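Local atomic coordinates of multicopper oxidase (Uncultured bacterium, PDB entry 4E9X), a protein that probably oxidises its substrates at a mononuclear copper and passes the electrons to a copper cluster where molecular oxygen is reduced to water. Residues 181-186 / 241-246; 247-252 / 273-278; 269-274 / 284-289. All blocks are in the same frame, centred on the assembly; numbering follows the deposited sequence.

Contact 1 of 3, residues 181-186 / 241-246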
loop_
_atom_site.group_PDB
_atom_site.type_symbol
_atom_site.label_atom_id
_atom_site.label_comp_id
_atom_site.label_asym_id
_atom_site.label_seq_id
_atom_site.Cartn_x
_atom_site.Cartn_y
_atom_site.Cartn_z
ATOM N N LEU A 181 7.564 -24.447 3.046
ATOM C CA LEU A 181 6.216 -24.845 2.597
ATOM C C LEU A 181 6.456 -26.024 1.658
ATOM O O LEU A 181 6.884 -25.850 0.495
ATOM C CB LEU A 181 5.531 -23.643 1.947
ATOM C CG LEU A 181 4.023 -23.624 1.764
ATOM C CD1 LEU A 181 3.527 -22.252 1.306
ATOM C CD2 LEU A 181 3.578 -24.694 0.781
ATOM N N ARG A 182 6.246 -27.256 2.164
ATOM C CA ARG A 182 6.577 -28.463 1.411
ATOM C C ARG A 182 5.380 -28.934 0.613
ATOM O O ARG A 182 4.276 -29.105 1.164
ATOM C CB ARG A 182 7.099 -29.590 2.341
ATOM C CG ARG A 182 8.453 -29.171 2.921
ATOM C CD ARG A 182 9.127 -30.352 3.616
ATOM N NE ARG A 182 10.441 -29.999 4.081
ATOM C CZ ARG A 182 11.158 -30.727 4.913
ATOM N NH1 ARG A 182 10.690 -31.842 5.420
ATOM N NH2 ARG A 182 12.378 -30.313 5.290
ATOM N N VAL A 183 5.601 -29.120 -0.677
ATOM C CA VAL A 183 4.543 -29.544 -1.616
ATOM C C VAL A 183 5.061 -30.687 -2.437
ATOM O O VAL A 183 6.248 -30.996 -2.442
ATOM C CB VAL A 183 4.106 -28.394 -2.549
ATOM C CG1 VAL A 183 3.603 -27.215 -1.666
ATOM C CG2 VAL A 183 5.241 -27.973 -3.477
ATOM N N LYS A 184 4.158 -31.309 -3.193
ATOM C CA LYS A 184 4.569 -32.224 -4.258
ATOM C C LYS A 184 3.809 -31.823 -5.521
ATOM O O LYS A 184 2.766 -31.174 -5.491
ATOM C CB LYS A 184 4.354 -33.699 -3.920
ATOM C CG LYS A 184 2.880 -34.060 -3.868
ATOM C CD LYS A 184 2.784 -35.566 -3.582
ATOM C CE LYS A 184 1.370 -36.060 -3.746
ATOM N NZ LYS A 184 1.336 -37.571 -3.629
ATOM N N LYS A 185 4.366 -32.213 -6.670
ATOM C CA LYS A 185 3.769 -31.838 -7.949
ATOM C C LYS A 185 2.325 -32.258 -8.021
ATOM O O LYS A 185 2.023 -33.408 -7.654
ATOM C CB LYS A 185 4.582 -32.457 -9.120
ATOM C CG LYS A 185 4.132 -31.824 -10.451
ATOM C CD LYS A 185 4.821 -32.512 -11.628
ATOM C CE LYS A 185 4.462 -31.782 -12.933
ATOM N NZ LYS A 185 5.014 -32.516 -14.114
ATOM N N GLY A 186 1.441 -31.365 -8.439
ATOM C CA GLY A 186 -0.006 -31.641 -8.577
ATOM C C GLY A 186 -0.768 -31.097 -7.378
ATOM O O GLY A 186 -1.979 -31.044 -7.403
ATOM N N ILE A 241 -2.172 -21.388 -5.531
ATOM C CA ILE A 241 -1.011 -21.735 -6.349
ATOM C C ILE A 241 -1.199 -23.163 -6.837
ATOM O O ILE A 241 -1.434 -24.067 -6.031
ATOM C CB ILE A 241 0.316 -21.599 -5.580
ATOM C CG1 ILE A 241 0.616 -20.108 -5.339
ATOM C CG2 ILE A 241 1.440 -22.307 -6.346
ATOM C CD1 ILE A 241 1.865 -19.842 -4.523
ATOM N N GLU A 242 -1.089 -23.369 -8.147
ATOM C CA GLU A 242 -0.985 -24.709 -8.732
ATOM C C GLU A 242 0.449 -25.159 -8.608
ATOM O O GLU A 242 1.320 -24.535 -9.241
ATOM C CB GLU A 242 -1.437 -24.721 -10.219
ATOM C CG GLU A 242 -2.824 -24.125 -10.468
ATOM C CD GLU A 242 -3.963 -25.082 -10.154
ATOM O OE1 GLU A 242 -3.753 -26.316 -10.064
ATOM O OE2 GLU A 242 -5.091 -24.578 -10.026
ATOM N N ALA A 243 0.713 -26.203 -7.823
ATOM C CA ALA A 243 2.114 -26.657 -7.675
ATOM C C ALA A 243 2.521 -27.584 -8.780
ATOM O O ALA A 243 2.591 -28.791 -8.635
ATOM C CB ALA A 243 2.267 -27.348 -6.302
ATOM N N ASP A 244 2.786 -26.989 -9.926
ATOM C CA ASP A 244 3.022 -27.830 -11.100
ATOM C C ASP A 244 4.411 -27.545 -11.658
ATOM O O ASP A 244 4.718 -27.856 -12.818
ATOM C CB ASP A 244 1.947 -27.587 -12.122
ATOM C CG ASP A 244 1.859 -26.147 -12.608
ATOM O OD1 ASP A 244 2.696 -25.274 -12.272
ATOM O OD2 ASP A 244 0.884 -25.931 -13.389
ATOM N N ASN A 245 5.312 -27.006 -10.844
ATOM C CA ASN A 245 6.630 -26.590 -11.334
ATOM C C ASN A 245 7.704 -26.948 -10.339
ATOM O O ASN A 245 8.160 -26.125 -9.539
ATOM C CB ASN A 245 6.614 -25.075 -11.519
ATOM C CG ASN A 245 7.954 -24.596 -12.074
ATOM O OD1 ASN A 245 8.783 -25.390 -12.599
ATOM N ND2 ASN A 245 8.179 -23.278 -11.981
ATOM N N PRO A 246 8.113 -28.219 -10.317
ATOM C CA PRO A 246 9.034 -28.638 -9.226
ATOM C C PRO A 246 10.353 -27.874 -9.228
ATOM O O PRO A 246 11.043 -27.737 -10.243
ATOM C CB PRO A 246 9.297 -30.137 -9.581
ATOM C CG PRO A 246 7.971 -30.539 -10.208
ATOM C CD PRO A 246 7.626 -29.363 -11.114
#

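Contact 2 of 3, residues 247-252 / 273-278. With CU (copper (II) ion), chain F.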
loop_
_atom_site.group_PDB
_atom_site.type_symbol
_atom_site.label_atom_id
_atom_site.label_comp_id
_atom_site.label_asym_id
_atom_site.label_seq_id
_atom_site.Cartn_x
_atom_site.Cartn_y
_atom_site.Cartn_z
ATOM N N GLY A 247 10.757 -27.456 -8.050
ATOM C CA GLY A 247 11.988 -26.713 -7.810
ATOM C C GLY A 247 12.092 -26.392 -6.323
ATOM O O GLY A 247 11.263 -26.902 -5.531
ATOM N N ARG A 248 13.037 -25.564 -5.960
ATOM C CA ARG A 248 13.056 -24.918 -4.653
ATOM C C ARG A 248 12.852 -23.423 -4.945
ATOM O O ARG A 248 13.749 -22.787 -5.510
ATOM C CB ARG A 248 14.344 -25.125 -3.875
ATOM C CG ARG A 248 14.572 -26.570 -3.482
ATOM C CD ARG A 248 15.725 -26.779 -2.501
ATOM N NE ARG A 248 17.018 -26.341 -3.020
ATOM C CZ ARG A 248 17.919 -27.183 -3.565
ATOM N NH1 ARG A 248 17.689 -28.494 -3.688
ATOM N NH2 ARG A 248 19.061 -26.673 -3.987
ATOM N N PHE A 249 11.675 -22.927 -4.581
ATOM C CA PHE A 249 11.273 -21.585 -4.973
ATOM C C PHE A 249 10.978 -20.725 -3.753
ATOM O O PHE A 249 10.013 -20.926 -3.026
ATOM C CB PHE A 249 10.036 -21.694 -5.884
ATOM C CG PHE A 249 10.420 -22.109 -7.304
ATOM C CD1 PHE A 249 11.185 -21.282 -8.115
ATOM C CD2 PHE A 249 9.945 -23.323 -7.804
ATOM C CE1 PHE A 249 11.454 -21.654 -9.410
ATOM C CE2 PHE A 249 10.242 -23.695 -9.133
ATOM C CZ PHE A 249 10.999 -22.831 -9.934
ATOM N N ILE A 250 11.839 -19.727 -3.519
ATOM C CA ILE A 250 11.657 -18.855 -2.339
ATOM C C ILE A 250 10.378 -18.085 -2.486
ATOM O O ILE A 250 9.866 -17.819 -3.577
ATOM C CB ILE A 250 12.931 -18.017 -2.197
ATOM C CG1 ILE A 250 13.171 -17.359 -0.842
ATOM C CG2 ILE A 250 13.011 -16.931 -3.250
ATOM C CD1 ILE A 250 14.556 -16.728 -0.708
ATOM N N PHE A 251 9.815 -17.667 -1.336
ATOM C CA PHE A 251 8.467 -17.063 -1.286
ATOM C C PHE A 251 8.623 -16.075 -0.133
ATOM O O PHE A 251 8.904 -16.483 0.993
ATOM C CB PHE A 251 7.481 -18.186 -1.030
ATOM C CG PHE A 251 5.955 -17.862 -1.009
ATOM C CD1 PHE A 251 5.054 -18.864 -0.715
ATOM C CD2 PHE A 251 5.432 -16.591 -1.300
ATOM C CE1 PHE A 251 3.675 -18.684 -0.698
ATOM C CE2 PHE A 251 4.066 -16.423 -1.240
ATOM C CZ PHE A 251 3.190 -17.409 -0.939
ATOM N N HIS A 252 8.487 -14.773 -0.416
ATOM C CA HIS A 252 8.961 -13.826 0.613
ATOM C C HIS A 252 8.327 -12.461 0.440
ATOM O O HIS A 252 7.819 -12.107 -0.615
ATOM C CB HIS A 252 10.490 -13.670 0.560
ATOM C CG HIS A 252 10.963 -13.116 -0.751
ATOM N ND1 HIS A 252 11.159 -11.744 -0.997
ATOM C CD2 HIS A 252 11.272 -13.714 -1.911
ATOM C CE1 HIS A 252 11.569 -11.640 -2.273
ATOM N NE2 HIS A 252 11.665 -12.800 -2.864
ATOM N N ILE A 273 9.129 -22.675 -1.116
ATOM C CA ILE A 273 8.260 -23.742 -1.639
ATOM C C ILE A 273 9.212 -24.838 -2.054
ATOM O O ILE A 273 9.913 -24.696 -3.082
ATOM C CB ILE A 273 7.407 -23.244 -2.797
ATOM C CG1 ILE A 273 6.556 -22.015 -2.324
ATOM C CG2 ILE A 273 6.565 -24.380 -3.309
ATOM C CD1 ILE A 273 5.997 -21.237 -3.497
ATOM N N GLU A 274 9.256 -25.914 -1.268
ATOM C CA GLU A 274 10.159 -27.046 -1.507
ATOM C C GLU A 274 9.340 -28.166 -2.098
ATOM O O GLU A 274 8.436 -28.700 -1.430
ATOM C CB GLU A 274 10.716 -27.545 -0.182
ATOM C CG GLU A 274 11.776 -26.621 0.474
ATOM C CD GLU A 274 12.291 -27.236 1.749
ATOM O OE1 GLU A 274 11.757 -28.272 2.231
ATOM O OE2 GLU A 274 13.224 -26.652 2.320
ATOM N N TYR A 275 9.650 -28.560 -3.332
ATOM C CA TYR A 275 8.941 -29.723 -3.880
ATOM C C TYR A 275 9.640 -31.030 -3.477
ATOM O O TYR A 275 10.892 -31.145 -3.527
ATOM C CB TYR A 275 8.859 -29.694 -5.395
ATOM C CG TYR A 275 7.850 -28.735 -6.033
ATOM C CD1 TYR A 275 8.013 -27.334 -5.966
ATOM C CD2 TYR A 275 6.789 -29.251 -6.735
ATOM C CE1 TYR A 275 7.067 -26.512 -6.581
ATOM C CE2 TYR A 275 5.877 -28.463 -7.382
ATOM C CZ TYR A 275 6.011 -27.078 -7.294
ATOM O OH TYR A 275 5.115 -26.300 -7.967
ATOM N N ASP A 276 8.816 -31.975 -3.092
ATOM C CA ASP A 276 9.342 -33.254 -2.551
ATOM C C ASP A 276 10.314 -33.929 -3.501
ATOM O O ASP A 276 11.236 -34.588 -3.036
ATOM C CB ASP A 276 8.158 -34.175 -2.342
ATOM C CG ASP A 276 7.302 -33.892 -1.078
ATOM O OD1 ASP A 276 7.793 -33.155 -0.186
ATOM O OD2 ASP A 276 6.190 -34.425 -0.967
ATOM N N GLY A 277 10.095 -33.799 -4.808
ATOM C CA GLY A 277 10.880 -34.661 -5.741
ATOM C C GLY A 277 12.248 -34.081 -6.022
ATOM O O GLY A 277 13.029 -34.727 -6.772
ATOM N N VAL A 278 12.555 -32.873 -5.544
ATOM C CA VAL A 278 13.799 -32.230 -6.027
ATOM C C VAL A 278 14.966 -32.673 -5.177
ATOM O O VAL A 278 14.956 -32.513 -3.937
ATOM C CB VAL A 278 13.634 -30.688 -5.985
ATOM C CG1 VAL A 278 14.966 -30.040 -6.412
ATOM C CG2 VAL A 278 12.481 -30.251 -6.874
HETATM CU CU CU F . 12.790 -13.092 -4.463
HETATM O O HOH W 1 15.455 -29.994 -2.778
#

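Contact 3 of 3, residues 269-274 / 284-289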
loop_
_atom_site.group_PDB
_atom_site.type_symbol
_atom_site.label_atom_id
_atom_site.label_comp_id
_atom_site.label_asym_id
_atom_site.label_seq_id
_atom_site.Cartn_x
_atom_site.Cartn_y
_atom_site.Cartn_z
ATOM N N PRO A 269 10.330 -12.241 6.595
ATOM C CA PRO A 269 9.258 -13.178 6.193
ATOM C C PRO A 269 9.642 -13.856 4.902
ATOM O O PRO A 269 9.277 -13.415 3.796
ATOM C CB PRO A 269 8.005 -12.265 6.059
ATOM C CG PRO A 269 8.452 -10.916 6.525
ATOM C CD PRO A 269 9.945 -10.832 6.268
ATOM N N ILE A 270 10.417 -14.928 5.070
ATOM C CA ILE A 270 10.895 -15.725 3.946
ATOM C C ILE A 270 10.575 -17.204 4.201
ATOM O O ILE A 270 10.920 -17.685 5.291
ATOM C CB ILE A 270 12.419 -15.587 3.770
ATOM C CG1 ILE A 270 12.878 -14.152 3.597
ATOM C CG2 ILE A 270 12.896 -16.512 2.633
ATOM C CD1 ILE A 270 14.387 -13.958 3.618
ATOM N N THR A 271 10.002 -17.893 3.228
ATOM C CA THR A 271 9.936 -19.333 3.242
ATOM C C THR A 271 10.425 -19.828 1.881
ATOM O O THR A 271 10.841 -19.007 1.033
ATOM C CB THR A 271 8.524 -19.829 3.604
ATOM O OG1 THR A 271 8.556 -21.284 3.646
ATOM C CG2 THR A 271 7.478 -19.395 2.601
ATOM N N VAL A 272 10.426 -21.144 1.700
ATOM C CA VAL A 272 10.774 -21.747 0.398
ATOM C C VAL A 272 9.683 -22.752 0.091
ATOM O O VAL A 272 9.326 -23.587 0.972
ATOM C CB VAL A 272 12.126 -22.464 0.481
ATOM C CG1 VAL A 272 12.504 -23.118 -0.836
ATOM C CG2 VAL A 272 13.203 -21.501 0.924
ATOM N N ILE A 273 9.129 -22.675 -1.116
ATOM C CA ILE A 273 8.260 -23.742 -1.639
ATOM C C ILE A 273 9.212 -24.838 -2.054
ATOM O O ILE A 273 9.913 -24.696 -3.082
ATOM C CB ILE A 273 7.407 -23.244 -2.797
ATOM C CG1 ILE A 273 6.556 -22.015 -2.324
ATOM C CG2 ILE A 273 6.565 -24.380 -3.309
ATOM C CD1 ILE A 273 5.997 -21.237 -3.497
ATOM N N GLU A 274 9.256 -25.914 -1.268
ATOM C CA GLU A 274 10.159 -27.046 -1.507
ATOM C C GLU A 274 9.340 -28.166 -2.098
ATOM O O GLU A 274 8.436 -28.700 -1.430
ATOM C CB GLU A 274 10.716 -27.545 -0.182
ATOM C CG GLU A 274 11.776 -26.621 0.474
ATOM C CD GLU A 274 12.291 -27.236 1.749
ATOM O OE1 GLU A 274 11.757 -28.272 2.231
ATOM O OE2 GLU A 274 13.224 -26.652 2.320
ATOM N N TYR A 284 22.380 -26.220 0.047
ATOM C CA TYR A 284 21.039 -25.649 0.301
ATOM C C TYR A 284 20.918 -25.187 1.733
ATOM O O TYR A 284 21.192 -25.931 2.686
ATOM C CB TYR A 284 19.950 -26.698 -0.029
ATOM C CG TYR A 284 18.537 -26.243 0.298
ATOM C CD1 TYR A 284 18.110 -24.959 -0.094
ATOM C CD2 TYR A 284 17.616 -27.039 0.979
ATOM C CE1 TYR A 284 16.838 -24.548 0.194
ATOM C CE2 TYR A 284 16.345 -26.621 1.274
ATOM C CZ TYR A 284 15.959 -25.343 0.875
ATOM O OH TYR A 284 14.685 -24.905 1.152
ATOM N N VAL A 285 20.460 -23.956 1.911
ATOM C CA VAL A 285 20.401 -23.359 3.243
ATOM C C VAL A 285 19.582 -24.199 4.234
ATOM O O VAL A 285 19.915 -24.265 5.423
ATOM C CB VAL A 285 19.880 -21.907 3.178
ATOM C CG1 VAL A 285 18.405 -21.864 2.740
ATOM C CG2 VAL A 285 19.963 -21.171 4.509
ATOM N N TRP A 286 18.564 -24.869 3.760
ATOM C CA TRP A 286 17.669 -25.614 4.664
ATOM C C TRP A 286 17.837 -27.104 4.519
ATOM O O TRP A 286 16.924 -27.893 4.853
ATOM C CB TRP A 286 16.250 -25.100 4.445
ATOM C CG TRP A 286 15.831 -23.993 5.377
ATOM C CD1 TRP A 286 16.480 -23.494 6.452
ATOM C CD2 TRP A 286 14.595 -23.256 5.267
ATOM N NE1 TRP A 286 15.756 -22.465 7.073
ATOM C CE2 TRP A 286 14.592 -22.311 6.341
ATOM C CE3 TRP A 286 13.529 -23.296 4.355
ATOM C CZ2 TRP A 286 13.513 -21.423 6.521
ATOM C CZ3 TRP A 286 12.466 -22.419 4.554
ATOM C CH2 TRP A 286 12.459 -21.503 5.615
ATOM N N LYS A 287 19.000 -27.561 4.067
ATOM C CA LYS A 287 19.240 -29.012 4.058
ATOM C C LYS A 287 19.150 -29.566 5.480
ATOM O O LYS A 287 19.640 -28.952 6.434
ATOM C CB LYS A 287 20.611 -29.286 3.430
ATOM C CG LYS A 287 21.060 -30.736 3.564
ATOM C CD LYS A 287 22.521 -30.875 3.184
ATOM C CE LYS A 287 22.956 -32.300 3.484
ATOM N NZ LYS A 287 21.926 -33.319 3.101
ATOM N N ASP A 288 18.512 -30.686 5.736
ATOM C CA ASP A 288 18.452 -31.089 7.175
ATOM C C ASP A 288 17.789 -30.147 8.166
ATOM O O ASP A 288 17.968 -30.131 9.399
ATOM C CB ASP A 288 19.861 -31.396 7.753
ATOM C CG ASP A 288 20.498 -32.528 6.994
ATOM O OD1 ASP A 288 19.780 -33.528 6.741
ATOM O OD2 ASP A 288 21.697 -32.417 6.668
ATOM N N LYS A 289 16.916 -29.277 7.710
ATOM C CA LYS A 289 16.047 -28.463 8.601
ATOM C C LYS A 289 15.318 -29.293 9.611
ATOM O O LYS A 289 14.799 -30.361 9.263
ATOM C CB LYS A 289 15.045 -27.790 7.668
ATOM C CG LYS A 289 14.020 -26.874 8.317
ATOM C CD LYS A 289 14.699 -25.740 9.139
ATOM C CE LYS A 289 13.714 -24.601 9.202
ATOM N NZ LYS A 289 14.264 -23.494 10.033
HETATM O O HOH W 2 14.232 -28.420 4.092
#

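Contact 1 of 3, residues 181-186 / 241-246
Gly186 and Ala243 form the hydrogen-bonded junction between two chain crossings at one end of a cupredoxin-like beta sandwich. Residues 184-186 lead from strand 181-183, at the margin of one sheet, to strand 187-195 of the other; residues 244-246 carry the chain back from strand 236-243 to strand 248-253. The junction is made by the backbone: Gly186 N donates to Ala243 O at 2.8 Å in a nearly straight bond, 164° at the hydrogen. Lys185 CA adds a C-H...O contact to the same oxygen, so this carbonyl is approached by two neighbouring residues. Glycine suits position 186 because phi is +100°, where a beta carbon would run into the carbonyl oxygen of the residue before. Ala243 is the centre of an inverse gamma turn, closed by a weak bond from Asp244 N to Glu242 O. Its methyl is small enough to sit between the two crossings: Ala243 CB lies 3.9 Å from Lys184 O and 4.1 Å from Val183 CG2. Tyr275 of strand 270-275 packs against Val183, Ala243 and Pro246, while Asn245 reaches out to a backbone oxygen of His65 of the second subunit. On the exposed side Lys185 serves through its long aliphatic chain. With CG anti to the backbone N (chi1 -168°) and every later torsion extended, the chain crosses the proline obliquely, and its methylenes meet the CG corner of the ring, which suits a residue with a long apolar chain below its ammonium. Lys185 CB and CD each stand 4.0 Å from Pro246 CG, and further out Lys185 CE comes 3.9 Å from Asp244 O.

Contact 2 of 3, residues 247-252 / 273-278
Strands 248-252 and 273-275 pair antiparallel in the sheet of the cupredoxin-like domain that carries the copper ligand His252. Phe249 and Ile273 form a hydrogen-bonded pair: Phe249 N donates to Ile273 O at 2.9 Å, and Ile273 N returns a bond to Phe249 O at 2.7 Å. Tyr275 N prolongs the pairing to Gly247 O. A beta carbon at Gly247 would collide with Phe249 CE2, which suits glycine to the place. Ile273, on the same face of the sheet as Phe249, brings CD1 to 3.8 Å from Phe251 CD1. The Tyr275 ring lies against the Gly247 peptide, its CD1 3.3 Å from Gly247 O, while its hydroxyl bonds Asn245 N and His208 NE2; with an alanine in its place, a gap is likely to open beside the Gly247 peptide, and Asn245 N and His208 NE2 would lose the hydroxyl they share. Arg248 NH2 forms a salt bridge with Asp281, while NH1 reaches Val278 O through a water in the guanidinium plane. At the far end His252 NE2 binds copper at 2.0 Å, together with His206 and His106 of the second subunit. Histidines from two cupredoxin domains converging on copper are the hallmark of the trinuclear site of multicopper oxidases.

Contact 3 of 3, residues 269-274 / 284-289
The Tyr284 ring meets Glu274 OE2 at its edge, in plane, while Trp286 N sits 3.5 Å above the centre of one face and the Arg248 guanidinium makes a cation-pi contact on the opposite face. The indole of Trp286 also has Glu274 OE2 near its plane at the edge, with Lys289 CE 3.6 Å above one face, offset toward the rim. These rings fasten a pair of overlapping beta turns, type I at 284-287 and type II at 286-289, onto strand 270-274 of the cupredoxin-like sandwich. Tyr284 OH donates to Glu274 OE2 at 2.6 Å, using the anti lone pair of that oxygen, with carboxylate and ring planes 63° apart. The extended glutamate chain, its CG anti to the carbonyl carbon (chi1 -73°), carries the acid out from the strand to the phenol. The charge of this buried acid is probably balanced by Arg182, which forms a salt bridge with OE1. A tyrosine suits its place by joining a hydrophobic ring to one polar end; a tryptophan likewise fills space with carbon yet donates from NE1, here to Pro176 O. Val272 faces both side chains: CG1 is 3.4 Å from Tyr284 OH, and CG2 is 3.8 Å from Trp286 CZ3. Tyr284 packs on Gly77 of the second subunit and the Val285 backbone hydrogen-bonds to that subunit, placing the turns at the subunit interface. A single water completes the join, donating to Glu274 OE2 at 2.7 Å and to Trp286 O at 2.8 Å.

Strand 270-275 ties the three contacts together: contacts 2 and 3 share its Ile273 and Glu274, and in its sheet it lies between strand 181-183 of contact 1 and strand 248-253 of contact 2. The centre of contact 2 is about 8 Å from the centres of both others, which are about 15 Å apart. Leu181 N of contact 1 lies 2.9 Å from Val272 O of contact 3, and Phe251 O of contact 2 lies 2.9 Å from Thr271 N of contact 3. Contact 2 holds the copper ligand His252; in contact 3 the side chain of Ile270 is about 8 Å from a copper. All three touch the second subunit.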